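Local coordinates for protein probable aromatic acid decarboxylase (Aquifex aeolicus, PDB 2EJB) that probably acts as a flavin prenyltransferase, joining a dimethylallyl group from dimethylallyl phosphate to reduced FMN to make the prenylated flavin cofactor used by UbiD decarboxylases, at residues E65-G76 with K104-V113. Residues are numbered along the deposited sequence; the frame is centred on the assembly and turned at random.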
loop_
_atom_site.group_PDB
_atom_site.type_symbol
_atom_site.label_atom_id
_atom_site.label_comp_id
_atom_site.label_asym_id
_atom_site.label_seq_id
_atom_site.Cartn_x
_atom_site.Cartn_y
_atom_site.Cartn_z
ATOM N N GLU A 65 13.419 12.155 22.842
ATOM C CA GLU A 65 12.370 13.146 22.622
ATOM C C GLU A 65 12.331 13.574 21.164
ATOM O O GLU A 65 13.361 13.902 20.576
ATOM C CB GLU A 65 12.602 14.370 23.508
ATOM C CG GLU A 65 12.252 14.146 24.964
ATOM C CD GLU A 65 10.759 14.039 25.186
ATOM O OE1 GLU A 65 10.130 13.125 24.616
ATOM O OE2 GLU A 65 10.209 14.875 25.932
ATOM N N GLU A 66 11.133 13.578 20.589
ATOM C CA GLU A 66 10.950 13.947 19.191
ATOM C C GLU A 66 11.506 15.323 18.870
ATOM O O GLU A 66 11.688 15.666 17.706
ATOM C CB GLU A 66 9.467 13.916 18.825
ATOM C CG GLU A 66 8.635 14.959 19.545
ATOM C CD GLU A 66 7.194 14.966 19.077
ATOM O OE1 GLU A 66 6.951 15.293 17.896
ATOM O OE2 GLU A 66 6.304 14.635 19.886
ATOM N N ASN A 67 11.778 16.110 19.901
ATOM C CA ASN A 67 12.300 17.456 19.699
ATOM C C ASN A 67 13.755 17.598 20.128
ATOM O O ASN A 67 14.359 18.651 19.938
ATOM C CB ASN A 67 11.453 18.462 20.479
ATOM C CG ASN A 67 11.542 18.254 21.983
ATOM O OD1 ASN A 67 11.315 17.150 22.489
ATOM N ND2 ASN A 67 11.871 19.317 22.706
ATOM N N ASP A 68 14.320 16.538 20.691
ATOM C CA ASP A 68 15.695 16.582 21.171
ATOM C C ASP A 68 16.763 16.329 20.118
ATOM O O ASP A 68 17.120 15.181 19.837
ATOM C CB ASP A 68 15.877 15.596 22.326
ATOM C CG ASP A 68 17.305 15.553 22.824
ATOM O OD1 ASP A 68 18.004 16.576 22.680
ATOM O OD2 ASP A 68 17.729 14.510 23.363
ATOM N N PHE A 69 17.292 17.416 19.562
ATOM C CA PHE A 69 18.325 17.334 18.536
ATOM C C PHE A 69 19.731 17.109 19.086
ATOM O O PHE A 69 20.705 17.179 18.332
ATOM C CB PHE A 69 18.321 18.596 17.673
ATOM C CG PHE A 69 17.086 18.752 16.836
ATOM C CD1 PHE A 69 15.858 19.023 17.427
ATOM C CD2 PHE A 69 17.149 18.625 15.452
ATOM C CE1 PHE A 69 14.710 19.163 16.656
ATOM C CE2 PHE A 69 16.007 18.762 14.670
ATOM C CZ PHE A 69 14.784 19.034 15.274
ATOM N N THR A 70 19.843 16.854 20.388
ATOM C CA THR A 70 21.148 16.593 20.990
ATOM C C THR A 70 21.306 15.083 20.985
ATOM O O THR A 70 22.402 14.551 21.175
ATOM C CB THR A 70 21.241 17.096 22.454
ATOM O OG1 THR A 70 20.455 16.258 23.311
ATOM C CG2 THR A 70 20.748 18.523 22.561
ATOM N N SER A 71 20.185 14.406 20.762
ATOM C CA SER A 71 20.126 12.951 20.705
ATOM C C SER A 71 21.292 12.374 19.916
ATOM O O SER A 71 21.723 12.946 18.918
ATOM C CB SER A 71 18.812 12.517 20.049
ATOM O OG SER A 71 18.788 11.117 19.834
ATOM N N PRO A 72 21.826 11.227 20.362
ATOM C CA PRO A 72 22.947 10.602 19.657
ATOM C C PRO A 72 22.557 10.293 18.218
ATOM O O PRO A 72 23.373 10.402 17.305
ATOM C CB PRO A 72 23.188 9.327 20.455
ATOM C CG PRO A 72 22.750 9.702 21.835
ATOM C CD PRO A 72 21.477 10.461 21.570
ATOM N N LEU A 73 21.297 9.911 18.030
ATOM C CA LEU A 73 20.784 9.562 16.711
ATOM C C LEU A 73 20.926 10.676 15.687
ATOM O O LEU A 73 20.885 10.422 14.484
ATOM C CB LEU A 73 19.310 9.163 16.801
ATOM C CG LEU A 73 18.935 7.969 17.681
ATOM C CD1 LEU A 73 17.442 7.709 17.535
ATOM C CD2 LEU A 73 19.740 6.730 17.281
ATOM N N ALA A 74 21.085 11.908 16.159
ATOM C CA ALA A 74 21.216 13.042 15.251
ATOM C C ALA A 74 22.658 13.260 14.824
ATOM O O ALA A 74 22.968 14.236 14.136
ATOM C CB ALA A 74 20.666 14.300 15.904
ATOM N N SER A 75 23.537 12.349 15.226
ATOM C CA SER A 75 24.948 12.456 14.867
ATOM C C SER A 75 25.349 11.321 13.939
ATOM O O SER A 75 25.154 10.150 14.267
ATOM C CB SER A 75 25.825 12.425 16.123
ATOM O OG SER A 75 25.516 13.508 16.984
ATOM N N GLY A 76 25.899 11.674 12.779
ATOM C CA GLY A 76 26.324 10.667 11.823
ATOM C C GLY A 76 27.371 9.765 12.435
ATOM O O GLY A 76 27.353 8.547 12.241
ATOM N N LYS A 104 11.726 19.163 10.718
ATOM C CA LYS A 104 10.883 19.797 11.721
ATOM C C LYS A 104 11.038 19.134 13.085
ATOM O O LYS A 104 10.716 19.731 14.109
ATOM C CB LYS A 104 9.416 19.737 11.295
ATOM C CG LYS A 104 8.447 20.345 12.299
ATOM C CD LYS A 104 7.070 20.521 11.682
ATOM C CE LYS A 104 6.059 21.066 12.678
ATOM N NZ LYS A 104 4.741 21.278 12.018
ATOM N N ASN A 105 11.523 17.895 13.095
ATOM C CA ASN A 105 11.724 17.154 14.337
ATOM C C ASN A 105 12.938 16.237 14.224
ATOM O O ASN A 105 13.554 16.122 13.160
ATOM C CB ASN A 105 10.490 16.308 14.676
ATOM C CG ASN A 105 10.222 15.217 13.648
ATOM O OD1 ASN A 105 11.139 14.730 12.997
ATOM N ND2 ASN A 105 8.957 14.819 13.512
ATOM N N LEU A 106 13.262 15.572 15.327
ATOM C CA LEU A 106 14.396 14.659 15.375
ATOM C C LEU A 106 14.277 13.560 14.327
ATOM O O LEU A 106 15.259 13.202 13.675
ATOM C CB LEU A 106 14.501 14.024 16.762
ATOM C CG LEU A 106 15.596 12.966 16.945
ATOM C CD1 LEU A 106 16.961 13.576 16.655
ATOM C CD2 LEU A 106 15.543 12.414 18.362
ATOM N N ILE A 107 13.069 13.029 14.174
ATOM C CA ILE A 107 12.804 11.966 13.209
ATOM C C ILE A 107 13.259 12.345 11.802
ATOM O O ILE A 107 13.870 11.540 11.095
ATOM C CB ILE A 107 11.293 11.618 13.181
ATOM C CG1 ILE A 107 10.880 11.026 14.533
ATOM C CG2 ILE A 107 10.990 10.623 12.057
ATOM C CD1 ILE A 107 9.423 10.594 14.589
ATOM N N HIS A 108 12.959 13.571 11.396
ATOM C CA HIS A 108 13.351 14.027 10.069
ATOM C C HIS A 108 14.867 14.066 10.006
ATOM O O HIS A 108 15.467 13.633 9.025
ATOM C CB HIS A 108 12.758 15.411 9.803
ATOM C CG HIS A 108 11.266 15.454 9.925
ATOM N ND1 HIS A 108 10.563 16.622 10.085
ATOM C CD2 HIS A 108 10.347 14.456 9.904
ATOM C CE1 HIS A 108 9.269 16.350 10.159
ATOM N NE2 HIS A 108 9.116 15.045 10.051
ATOM N N ARG A 109 15.482 14.565 11.075
ATOM C CA ARG A 109 16.936 14.653 11.148
ATOM C C ARG A 109 17.581 13.279 10.997
ATOM O O ARG A 109 18.566 13.120 10.264
ATOM C CB ARG A 109 17.356 15.272 12.486
ATOM C CG ARG A 109 18.859 15.267 12.737
ATOM C CD ARG A 109 19.613 16.111 11.715
ATOM N NE ARG A 109 21.059 16.017 11.902
ATOM C CZ ARG A 109 21.962 16.565 11.093
ATOM N NH1 ARG A 109 21.576 17.258 10.030
ATOM N NH2 ARG A 109 23.253 16.413 11.346
ATOM N N VAL A 110 17.028 12.288 11.693
ATOM C CA VAL A 110 17.565 10.931 11.644
ATOM C C VAL A 110 17.488 10.369 10.227
ATOM O O VAL A 110 18.352 9.600 9.805
ATOM C CB VAL A 110 16.808 9.998 12.613
ATOM C CG1 VAL A 110 17.354 8.573 12.510
ATOM C CG2 VAL A 110 16.955 10.518 14.042
ATOM N N GLY A 111 16.448 10.753 9.497
ATOM C CA GLY A 111 16.311 10.287 8.131
ATOM C C GLY A 111 17.397 10.921 7.280
ATOM O O GLY A 111 18.004 10.268 6.438
ATOM N N GLU A 112 17.645 12.205 7.506
ATOM C CA GLU A 112 18.669 12.927 6.758
ATOM C C GLU A 112 20.053 12.353 7.062
ATOM O O GLU A 112 20.888 12.226 6.166
ATOM C CB GLU A 112 18.623 14.416 7.112
ATOM C CG GLU A 112 19.883 15.192 6.758
ATOM C CD GLU A 112 19.823 16.629 7.226
ATOM O OE1 GLU A 112 19.503 16.855 8.413
ATOM O OE2 GLU A 112 20.103 17.530 6.409
ATOM N N VAL A 113 20.288 12.010 8.326
ATOM C CA VAL A 113 21.573 11.447 8.740
ATOM C C VAL A 113 21.774 10.071 8.125
ATOM O O VAL A 113 22.855 9.762 7.627
ATOM C CB VAL A 113 21.679 11.328 10.280
ATOM C CG1 VAL A 113 23.011 10.690 10.661
ATOM C CG2 VAL A 113 21.554 12.710 10.923
#
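Leu106, in the first turn of helix 106-117, pushes its side chain into the loop 65-76, which leaves the edge strand 61-65 of the Rossmann-like flavoprotein fold. CG stands anti to the backbone N (chi1 176°), which directs the two methyls to the loop. CD2 lies 3.4 Å from Glu65 O and also meets Ser71 CB, while CD1 reaches Ala74 CB at 3.8 Å. A branched leucine suits this place because its two methyls can touch separate parts of the loop at once. The backbone fixes the same residue: Leu106 N donates to Glu66 O at 2.9 Å, nearly straight at 171°, using an N-H that the first turn of a helix cannot satisfy internally. Just before it, the N-cap Asn105 accepts from His108 N through OD1. The side chains of Glu66 and Asn105 lie close to those of Ser36 and Thr94, respectively, residues predicted to bind FMN, so the contact borders the probable flavin site.

Phe69 lays one face of its ring over Leu106 CA, and its CZ comes 3.5 Å from Asn105 C, so a broad flat group covers the start of the helix. Farther along, Val110 CG2 packs on Leu73 CB, and Val113 CG1 lies 3.5 Å from Gly76 CA, a close approach to a residue without a side chain.

Arg109 spans apolar and polar surfaces: its CG rests on Ala74 CB, and NH1 forms a salt bridge with Glu112 OE1. Replacing it with an alanine would probably deprive Glu112 of this positive partner and uncover one side of Ala74. The bend at chi2 (63°) turns the guanidinium edge toward the loop, where NE makes a weak, in-plane hydrogen bond to Ala74 O at 3.4 Å.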